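Local coordinates for protein LEOA (Escherichia coli, PDB 4AUR) that probably acts as a bacterial dynamin, a GTP-hydrolysing protein of enterotoxigenic strains with a long helical stalk attached to its GTPase domain, at residues 2-7 with 52-57; 83-88 with 106-111; 137-142 with 263-268. One frame throughout, in Å; residues are numbered along the deposited sequence.

Interaction 1 (2-7 with 52-57); sequences EQFKQF and DVLRIA
Phe7 and Leu54 both carry CG opposite the backbone nitrogen (chi1 172° and 179°), and with this shared setting the two side chains run alongside one another, the ring reaching from the helix to the strand and the leucine from the strand to the helix. The outcome is an aromatic plate laid against main chain as much as against a side chain. Leu54 N stands 3.4 Å from Phe7 CZ, over one face of the ring and nearer the ring's edge than its middle. On the Phe7 ring Leu54 CB makes a CH-pi contact, 4.2 Å from the centroid and 17° off the ring normal. Asp52 O approaches differently, lying at the ring edge near its plane, 3.8 Å from Phe7 CE2. One turn earlier in the helix the leucine meets a second aromatic: Leu54 CD2 comes to 4.3 Å from Phe4 CE1 obliquely. No hydrogen bond crosses between 2-7 and 52-57; the contact is van der Waals packing of the two phenylalanine rings on Leu54 and on the backbone of 52-54. Glu2 caps the helix start, its OE2 accepting from Lys5 N at 3.1 Å and weakly from Phe4 N, although this side chain is poorly ordered. The helix segment 3-7 passes the strand segment 54-57 at 10.0 Å between axes. Leu261 of helix 250-273 adds to the packing on Leu54, Asp52 forms a salt bridge with Lys272, and His139 meets the Phe7 ring edge-to-face. Helix 3-30 is thereby packed on strand 54-60, which runs in the sheet between strands 104-108 and 140-146.

Interaction 2 (83-88 with 106-111); sequences ISMDES and IVDTPG
Ser88 and Pro110 mark the closest backbone approach between 83-88 and 106-111, with 5.2 Å between their CA atoms. The first segment is an irregular loop that stays extended through Asp86 and then turns at Glu87, which takes helix-like backbone angles. The second runs as a strand from Ile106 to Asp108 and, past Thr109, tightens into a 3-10 turn at Pro110 and Gly111. The turn of the loop brings two successive carbonyls onto one proline: Pro110 CB lies 3.8 Å from Asp86 O and 3.9 Å from Glu87 O. Ser88 CA completes this patch at 4.3 Å from Pro110 CB. These are van der Waals contacts, and no hydrogen bond joins the segments.

The sequence Asp-Thr-Pro-Gly at 108-111 matches the DxxG (G3) motif of P-loop GTPases, which leads into switch II. In keeping with a mobile switch, the chain is not modelled from 114 to 120. The loop at 83-88 falls between helix 66-74 and strand 93-95, where such enzymes have switch I, so the contact probably brings parts of the two switch regions together.

Among the side chains, selenomethionine Met85 reaches toward the strand. Its chain is straight at chi2 but bends at chi3 (67°), which turns the terminal methyl toward the aspartate, and Met85 CE stops 4.0 Å from Asp108 OD2. The Ile106 side chain points toward the loop and shares some of the surface buried there. The polar end of Asp108 has its main partner beyond the loop: OD1 forms a salt bridge with Lys66, the lysine of a probable Walker A sequence, while Phe62 packs beside both Asp108 and Glu87.

Interaction 3 (137-142 with 263-268); sequences EAHLIF and TNVPEV
Apolar packing comes first here, with the His139 imidazole received between two valines of one helical turn. Val265 CG2 lies 3.9 Å from His139 ND1 and 4.0 Å from its CB, while Val268 CG1 comes to 4.0 Å from His139 CE1. Both methyls approach the ring obliquely, and the side chain of Val268 crosses that of the histidine at about a right angle. A second group of contacts sets methyls against main-chain carbonyls. With Val268 CG1 opposite the backbone nitrogen (chi1 167°), the two branches divide: CG1 lies 4.0 Å from Glu137 O, and CG2 is 3.6 Å from Ala138 O.

Segment 137-142 carries the chain from the end of helix 129-136 into strand 140-146, a parallel strand of the P-loop GTPase sheet. Helix 250-273 lies against this entry and also against helix 3-30, through Val265 on Phe7 and Glu10. Such a pairing of helices from before and after the GTPase domain is consistent with the neck bundle of dynamins.

As for polar groups, the end of the Asn264 side chain lies close to His139 O, but the orientation of its amide is uncertain, and no clear hydrogen bond joins the two segments. Local support comes from Val268 N, bonded to Asn264 O at 2.9 Å within the helix, which is kinked at Pro266, and from Lys168, which donates a hydrogen bond to Ala138 O beside Val268.

The three contacts share one sheet. Interactions 1 and 3 are nearly continuous, their centres about 9 Å apart, and strand 54-60 joins strand 140-146 through probable hydrogen bonds from Ala57 N to Leu140 O (2.9 Å) and from Phe142 N to Ala57 O (2.8 Å). On its other side the strand meets interaction 2, centred about 19 Å from interaction 1, where Val107 N lies 2.9 Å from Ile56 O. Interactions 2 and 3 do not touch. Through Asp108, which is salt-bridged to Lys66 of the probable Walker A motif, interaction 2 lies by the probable nucleotide site, while 1 and 3 pack helices 3-30 and 250-273 against the sheet.

Interaction 1 (2-7 with 52-57)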
loop_
_atom_site.group_PDB
_atom_site.type_symbol
_atom_site.label_atom_id
_atom_site.label_comp_id
_atom_site.label_asym_id
_atom_site.label_seq_id
_atom_site.Cartn_x
_atom_site.Cartn_y
_atom_site.Cartn_z
ATOM N N GLU A 2 9.973 -13.631 39.091
ATOM C CA GLU A 2 9.708 -15.003 39.517
ATOM C C GLU A 2 8.432 -15.505 38.838
ATOM O O GLU A 2 7.861 -14.807 38.011
ATOM C CB GLU A 2 9.676 -15.106 41.054
ATOM C CG GLU A 2 8.646 -14.236 41.761
ATOM C CD GLU A 2 7.362 -14.979 42.064
ATOM O OE1 GLU A 2 7.424 -16.059 42.691
ATOM O OE2 GLU A 2 6.286 -14.481 41.687
ATOM N N GLN A 3 7.999 -16.718 39.167
ATOM C CA GLN A 3 7.081 -17.468 38.283
ATOM C C GLN A 3 5.644 -16.975 38.272
ATOM O O GLN A 3 5.018 -16.982 37.233
ATOM C CB GLN A 3 7.105 -18.983 38.585
ATOM C CG GLN A 3 6.744 -19.389 40.011
ATOM C CD GLN A 3 7.950 -19.592 40.896
ATOM O OE1 GLN A 3 8.827 -18.739 40.980
ATOM N NE2 GLN A 3 8.004 -20.725 41.553
ATOM N N PHE A 4 5.126 -16.544 39.416
ATOM C CA PHE A 4 3.733 -16.130 39.510
ATOM C C PHE A 4 3.541 -14.708 39.048
ATOM O O PHE A 4 2.462 -14.360 38.599
ATOM C CB PHE A 4 3.212 -16.287 40.938
ATOM C CG PHE A 4 3.295 -17.685 41.450
ATOM C CD1 PHE A 4 2.265 -18.569 41.234
ATOM C CD2 PHE A 4 4.421 -18.117 42.119
ATOM C CE1 PHE A 4 2.346 -19.865 41.683
ATOM C CE2 PHE A 4 4.516 -19.416 42.581
ATOM C CZ PHE A 4 3.471 -20.294 42.361
ATOM N N LYS A 5 4.576 -13.884 39.162
ATOM C CA LYS A 5 4.511 -12.514 38.653
ATOM C C LYS A 5 4.619 -12.515 37.128
ATOM O O LYS A 5 4.048 -11.651 36.470
ATOM C CB LYS A 5 5.620 -11.643 39.257
ATOM C CG LYS A 5 5.453 -10.143 39.011
ATOM C CD LYS A 5 6.756 -9.384 39.265
ATOM C CE LYS A 5 6.813 -8.057 38.510
ATOM N NZ LYS A 5 8.143 -7.378 38.615
ATOM N N GLN A 6 5.366 -13.473 36.580
ATOM C CA GLN A 6 5.564 -13.580 35.149
ATOM C C GLN A 6 4.286 -14.048 34.541
ATOM O O GLN A 6 3.895 -13.590 33.488
ATOM C CB GLN A 6 6.657 -14.578 34.823
ATOM C CG GLN A 6 7.016 -14.644 33.353
ATOM C CD GLN A 6 7.791 -13.427 32.868
ATOM O OE1 GLN A 6 7.274 -12.627 32.087
ATOM N NE2 GLN A 6 9.034 -13.284 33.324
ATOM N N PHE A 7 3.621 -14.970 35.218
ATOM C CA PHE A 7 2.396 -15.488 34.705
ATOM C C PHE A 7 1.408 -14.356 34.734
ATOM O O PHE A 7 0.935 -13.914 33.703
ATOM C CB PHE A 7 1.907 -16.665 35.536
ATOM C CG PHE A 7 0.544 -17.136 35.162
ATOM C CD1 PHE A 7 0.381 -18.056 34.161
ATOM C CD2 PHE A 7 -0.574 -16.640 35.806
ATOM C CE1 PHE A 7 -0.880 -18.493 33.808
ATOM C CE2 PHE A 7 -1.843 -17.079 35.468
ATOM C CZ PHE A 7 -2.000 -18.006 34.464
ATOM N N ASP A 52 -8.160 -18.244 34.838
ATOM C CA ASP A 52 -7.042 -19.166 34.742
ATOM C C ASP A 52 -5.862 -18.836 35.668
ATOM O O ASP A 52 -5.585 -17.666 35.972
ATOM C CB ASP A 52 -6.585 -19.275 33.286
ATOM C CG ASP A 52 -7.532 -20.139 32.425
ATOM O OD1 ASP A 52 -8.778 -20.010 32.527
ATOM O OD2 ASP A 52 -7.023 -20.966 31.641
ATOM N N VAL A 53 -5.198 -19.903 36.119
ATOM C CA VAL A 53 -4.077 -19.834 37.036
ATOM C C VAL A 53 -2.945 -20.668 36.469
ATOM O O VAL A 53 -3.187 -21.568 35.662
ATOM C CB VAL A 53 -4.436 -20.428 38.421
ATOM C CG1 VAL A 53 -5.708 -19.811 38.990
ATOM C CG2 VAL A 53 -4.611 -21.933 38.347
ATOM N N LEU A 54 -1.718 -20.391 36.910
ATOM C CA LEU A 54 -0.548 -21.157 36.486
ATOM C C LEU A 54 -0.675 -22.649 36.748
ATOM O O LEU A 54 -0.991 -23.059 37.843
ATOM C CB LEU A 54 0.701 -20.662 37.199
ATOM C CG LEU A 54 1.992 -21.395 36.864
ATOM C CD1 LEU A 54 2.304 -21.384 35.382
ATOM C CD2 LEU A 54 3.133 -20.732 37.596
ATOM N N ARG A 55 -0.373 -23.455 35.740
ATOM C CA ARG A 55 -0.493 -24.899 35.812
ATOM C C ARG A 55 0.788 -25.550 35.336
ATOM O O ARG A 55 1.280 -25.245 34.256
ATOM C CB ARG A 55 -1.646 -25.393 34.953
ATOM C CG ARG A 55 -1.802 -26.897 34.988
ATOM C CD ARG A 55 -2.841 -27.367 34.002
ATOM N NE ARG A 55 -4.169 -27.054 34.479
ATOM C CZ ARG A 55 -5.263 -27.108 33.738
ATOM N NH1 ARG A 55 -5.198 -27.471 32.464
ATOM N NH2 ARG A 55 -6.433 -26.789 34.280
ATOM N N ILE A 56 1.309 -26.462 36.151
ATOM C CA ILE A 56 2.528 -27.189 35.835
ATOM C C ILE A 56 2.192 -28.666 35.805
ATOM O O ILE A 56 1.570 -29.186 36.730
ATOM C CB ILE A 56 3.615 -26.972 36.898
ATOM C CG1 ILE A 56 3.699 -25.514 37.287
ATOM C CG2 ILE A 56 4.978 -27.403 36.390
ATOM C CD1 ILE A 56 2.888 -25.190 38.525
ATOM N N ALA A 57 2.589 -29.348 34.748
ATOM C CA ALA A 57 2.485 -30.789 34.736
ATOM C C ALA A 57 3.811 -31.323 35.212
ATOM O O ALA A 57 4.867 -31.074 34.608
ATOM C CB ALA A 57 2.167 -31.296 33.355
#

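Interaction 2 (83-88 with 106-111)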
loop_
_atom_site.group_PDB
_atom_site.type_symbol
_atom_site.label_atom_id
_atom_site.label_comp_id
_atom_site.label_asym_id
_atom_site.label_seq_id
_atom_site.Cartn_x
_atom_site.Cartn_y
_atom_site.Cartn_z
ATOM N N ILE A 83 -0.274 -29.710 51.137
ATOM C CA ILE A 83 -0.644 -30.643 50.071
ATOM C C ILE A 83 0.318 -31.849 50.106
ATOM O O ILE A 83 1.459 -31.733 50.562
ATOM C CB ILE A 83 -0.689 -29.926 48.686
ATOM C CG1 ILE A 83 -2.008 -30.221 47.959
ATOM C CG2 ILE A 83 0.525 -30.255 47.818
ATOM C CD1 ILE A 83 -3.215 -29.474 48.511
ATOM N N SER A 84 -0.161 -33.002 49.641
ATOM C CA SER A 84 0.575 -34.265 49.740
ATOM C C SER A 84 0.279 -35.161 48.540
ATOM O O SER A 84 -0.866 -35.480 48.261
ATOM C CB SER A 84 0.194 -34.975 51.045
ATOM O OG SER A 84 0.200 -36.382 50.895
HETATM N N MSE A 85 1.321 -35.590 47.845
HETATM C CA MSE A 85 1.149 -36.240 46.554
HETATM C C MSE A 85 1.097 -37.740 46.673
HETATM O O MSE A 85 1.917 -38.340 47.369
HETATM C CB MSE A 85 2.269 -35.759 45.630
HETATM C CG MSE A 85 1.863 -34.411 45.018
HETATM SE SE MSE A 85 3.061 -33.828 43.556
HETATM C CE MSE A 85 2.624 -35.236 42.230
ATOM N N ASP A 86 0.128 -38.346 45.975
ATOM C CA ASP A 86 -0.149 -39.788 46.047
ATOM C C ASP A 86 0.663 -40.541 45.001
ATOM O O ASP A 86 0.727 -40.120 43.849
ATOM C CB ASP A 86 -1.649 -40.056 45.830
ATOM C CG ASP A 86 -2.037 -41.526 46.057
ATOM O OD1 ASP A 86 -1.718 -42.098 47.128
ATOM O OD2 ASP A 86 -2.672 -42.109 45.154
ATOM N N GLU A 87 1.248 -41.667 45.413
ATOM C CA GLU A 87 2.193 -42.436 44.587
ATOM C C GLU A 87 1.550 -43.240 43.453
ATOM O O GLU A 87 2.156 -43.399 42.390
ATOM C CB GLU A 87 3.017 -43.391 45.467
ATOM C CG GLU A 87 3.929 -42.694 46.471
ATOM C CD GLU A 87 5.072 -41.945 45.813
ATOM O OE1 GLU A 87 5.759 -42.544 44.959
ATOM O OE2 GLU A 87 5.284 -40.762 46.152
ATOM N N SER A 88 0.351 -43.770 43.675
ATOM C CA SER A 88 -0.345 -44.479 42.608
ATOM C C SER A 88 -1.865 -44.330 42.680
ATOM O O SER A 88 -2.496 -44.662 43.686
ATOM C CB SER A 88 0.048 -45.959 42.596
ATOM O OG SER A 88 -0.328 -46.565 41.367
ATOM N N ILE A 106 -1.193 -28.251 39.999
ATOM C CA ILE A 106 -0.097 -29.163 39.715
ATOM C C ILE A 106 -0.762 -30.409 39.247
ATOM O O ILE A 106 -1.460 -31.042 40.007
ATOM C CB ILE A 106 0.775 -29.405 40.962
ATOM C CG1 ILE A 106 1.520 -28.108 41.296
ATOM C CG2 ILE A 106 1.778 -30.522 40.710
ATOM C CD1 ILE A 106 2.115 -28.038 42.676
ATOM N N VAL A 107 -0.601 -30.731 37.974
ATOM C CA VAL A 107 -1.292 -31.883 37.394
ATOM C C VAL A 107 -0.290 -32.991 37.219
ATOM O O VAL A 107 0.878 -32.719 37.002
ATOM C CB VAL A 107 -1.935 -31.555 36.038
ATOM C CG1 VAL A 107 -3.019 -30.526 36.220
ATOM C CG2 VAL A 107 -0.917 -31.034 35.041
ATOM N N ASP A 108 -0.727 -34.234 37.312
ATOM C CA ASP A 108 0.181 -35.359 37.043
ATOM C C ASP A 108 -0.628 -36.621 36.769
ATOM O O ASP A 108 -1.825 -36.677 37.014
ATOM C CB ASP A 108 1.160 -35.521 38.228
ATOM C CG ASP A 108 1.945 -36.831 38.212
ATOM O OD1 ASP A 108 2.778 -37.035 37.304
ATOM O OD2 ASP A 108 1.729 -37.652 39.138
ATOM N N THR A 109 0.039 -37.618 36.232
ATOM C CA THR A 109 -0.564 -38.881 35.949
ATOM C C THR A 109 0.215 -39.958 36.700
ATOM O O THR A 109 1.088 -40.588 36.123
ATOM C CB THR A 109 -0.445 -39.104 34.451
ATOM O OG1 THR A 109 0.897 -38.794 34.059
ATOM C CG2 THR A 109 -1.352 -38.164 33.731
ATOM N N PRO A 110 -0.087 -40.182 37.991
ATOM C CA PRO A 110 0.756 -41.065 38.808
ATOM C C PRO A 110 0.828 -42.526 38.360
ATOM O O PRO A 110 1.851 -43.159 38.529
ATOM C CB PRO A 110 0.112 -40.977 40.203
ATOM C CG PRO A 110 -0.729 -39.751 40.169
ATOM C CD PRO A 110 -1.244 -39.717 38.763
ATOM N N GLY A 111 -0.250 -43.046 37.795
ATOM C CA GLY A 111 -0.258 -44.417 37.290
ATOM C C GLY A 111 0.942 -44.811 36.442
ATOM O O GLY A 111 1.467 -45.911 36.595
#

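Interaction 3 (137-142 with 263-268)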
loop_
_atom_site.group_PDB
_atom_site.type_symbol
_atom_site.label_atom_id
_atom_site.label_comp_id
_atom_site.label_asym_id
_atom_site.label_seq_id
_atom_site.Cartn_x
_atom_site.Cartn_y
_atom_site.Cartn_z
ATOM N N GLU A 137 -3.271 -28.071 28.109
ATOM C CA GLU A 137 -3.562 -26.713 28.639
ATOM C C GLU A 137 -2.760 -26.354 29.903
ATOM O O GLU A 137 -3.217 -25.578 30.713
ATOM C CB GLU A 137 -5.092 -26.524 28.886
ATOM C CG GLU A 137 -5.905 -26.362 27.599
ATOM C CD GLU A 137 -7.421 -26.575 27.748
ATOM O OE1 GLU A 137 -7.920 -26.575 28.899
ATOM O OE2 GLU A 137 -8.113 -26.734 26.691
ATOM N N ALA A 138 -1.585 -26.935 30.072
ATOM C CA ALA A 138 -0.657 -26.505 31.085
ATOM C C ALA A 138 0.388 -25.577 30.474
ATOM O O ALA A 138 0.712 -25.667 29.291
ATOM C CB ALA A 138 0.020 -27.695 31.707
ATOM N N HIS A 139 0.937 -24.695 31.297
ATOM C CA HIS A 139 1.810 -23.659 30.813
ATOM C C HIS A 139 3.252 -24.105 30.905
ATOM O O HIS A 139 4.131 -23.552 30.239
ATOM C CB HIS A 139 1.599 -22.413 31.625
ATOM C CG HIS A 139 0.163 -22.062 31.813
ATOM N ND1 HIS A 139 -0.471 -21.109 31.053
ATOM C CD2 HIS A 139 -0.760 -22.516 32.690
ATOM C CE1 HIS A 139 -1.729 -20.999 31.444
ATOM N NE2 HIS A 139 -1.930 -21.842 32.439
ATOM N N LEU A 140 3.493 -25.113 31.727
ATOM C CA LEU A 140 4.835 -25.610 31.960
ATOM C C LEU A 140 4.772 -27.107 32.199
ATOM O O LEU A 140 3.850 -27.589 32.844
ATOM C CB LEU A 140 5.414 -24.941 33.201
ATOM C CG LEU A 140 6.421 -23.831 33.043
ATOM C CD1 LEU A 140 6.888 -23.351 34.409
ATOM C CD2 LEU A 140 7.595 -24.369 32.263
ATOM N N ILE A 141 5.760 -27.833 31.705
ATOM C CA ILE A 141 5.820 -29.275 31.897
ATOM C C ILE A 141 7.214 -29.636 32.349
ATOM O O ILE A 141 8.174 -29.326 31.684
ATOM C CB ILE A 141 5.472 -30.016 30.592
ATOM C CG1 ILE A 141 4.081 -29.612 30.115
ATOM C CG2 ILE A 141 5.558 -31.526 30.781
ATOM C CD1 ILE A 141 3.568 -30.442 28.971
ATOM N N PHE A 142 7.326 -30.274 33.498
ATOM C CA PHE A 142 8.632 -30.703 33.998
ATOM C C PHE A 142 8.683 -32.185 33.878
ATOM O O PHE A 142 7.921 -32.876 34.516
ATOM C CB PHE A 142 8.839 -30.362 35.473
ATOM C CG PHE A 142 8.864 -28.890 35.780
ATOM C CD1 PHE A 142 9.200 -27.947 34.818
ATOM C CD2 PHE A 142 8.593 -28.453 37.080
ATOM C CE1 PHE A 142 9.238 -26.596 35.144
ATOM C CE2 PHE A 142 8.637 -27.109 37.407
ATOM C CZ PHE A 142 8.949 -26.182 36.437
ATOM N N THR A 263 6.876 -16.956 26.774
ATOM C CA THR A 263 6.492 -17.239 25.411
ATOM C C THR A 263 5.227 -18.073 25.300
ATOM O O THR A 263 4.392 -17.831 24.444
ATOM C CB THR A 263 7.577 -18.057 24.694
ATOM O OG1 THR A 263 8.869 -17.786 25.257
ATOM C CG2 THR A 263 7.574 -17.716 23.205
ATOM N N ASN A 264 5.101 -19.075 26.154
ATOM C CA ASN A 264 4.097 -20.104 25.976
ATOM C C ASN A 264 2.754 -19.793 26.658
ATOM O O ASN A 264 1.725 -20.370 26.296
ATOM C CB ASN A 264 4.681 -21.436 26.463
ATOM C CG ASN A 264 3.699 -22.592 26.384
ATOM O OD1 ASN A 264 3.439 -23.254 27.387
ATOM N ND2 ASN A 264 3.164 -22.856 25.197
ATOM N N VAL A 265 2.742 -18.886 27.629
ATOM C CA VAL A 265 1.508 -18.597 28.340
ATOM C C VAL A 265 0.446 -17.977 27.434
ATOM O O VAL A 265 -0.707 -18.401 27.467
ATOM C CB VAL A 265 1.763 -17.732 29.583
ATOM C CG1 VAL A 265 0.465 -17.095 30.083
ATOM C CG2 VAL A 265 2.432 -18.580 30.668
ATOM N N PRO A 266 0.811 -16.976 26.623
ATOM C CA PRO A 266 -0.208 -16.469 25.708
ATOM C C PRO A 266 -0.705 -17.518 24.711
ATOM O O PRO A 266 -1.899 -17.584 24.474
ATOM C CB PRO A 266 0.504 -15.323 24.972
ATOM C CG PRO A 266 1.555 -14.876 25.904
ATOM C CD PRO A 266 2.018 -16.128 26.608
ATOM N N GLU A 267 0.185 -18.328 24.133
ATOM C CA GLU A 267 -0.277 -19.351 23.194
ATOM C C GLU A 267 -1.259 -20.270 23.935
ATOM O O GLU A 267 -2.327 -20.545 23.445
ATOM C CB GLU A 267 0.877 -20.149 22.529
ATOM C CG GLU A 267 0.874 -20.146 20.979
ATOM C CD GLU A 267 0.461 -21.476 20.314
ATOM O OE1 GLU A 267 0.868 -22.555 20.818
ATOM O OE2 GLU A 267 -0.256 -21.452 19.266
ATOM N N VAL A 268 -0.931 -20.701 25.143
ATOM C CA VAL A 268 -1.825 -21.612 25.829
ATOM C C VAL A 268 -3.163 -20.958 26.046
ATOM O O VAL A 268 -4.170 -21.562 25.755
ATOM C CB VAL A 268 -1.270 -22.149 27.149
ATOM C CG1 VAL A 268 -2.389 -22.831 27.938
ATOM C CG2 VAL A 268 -0.145 -23.132 26.876
#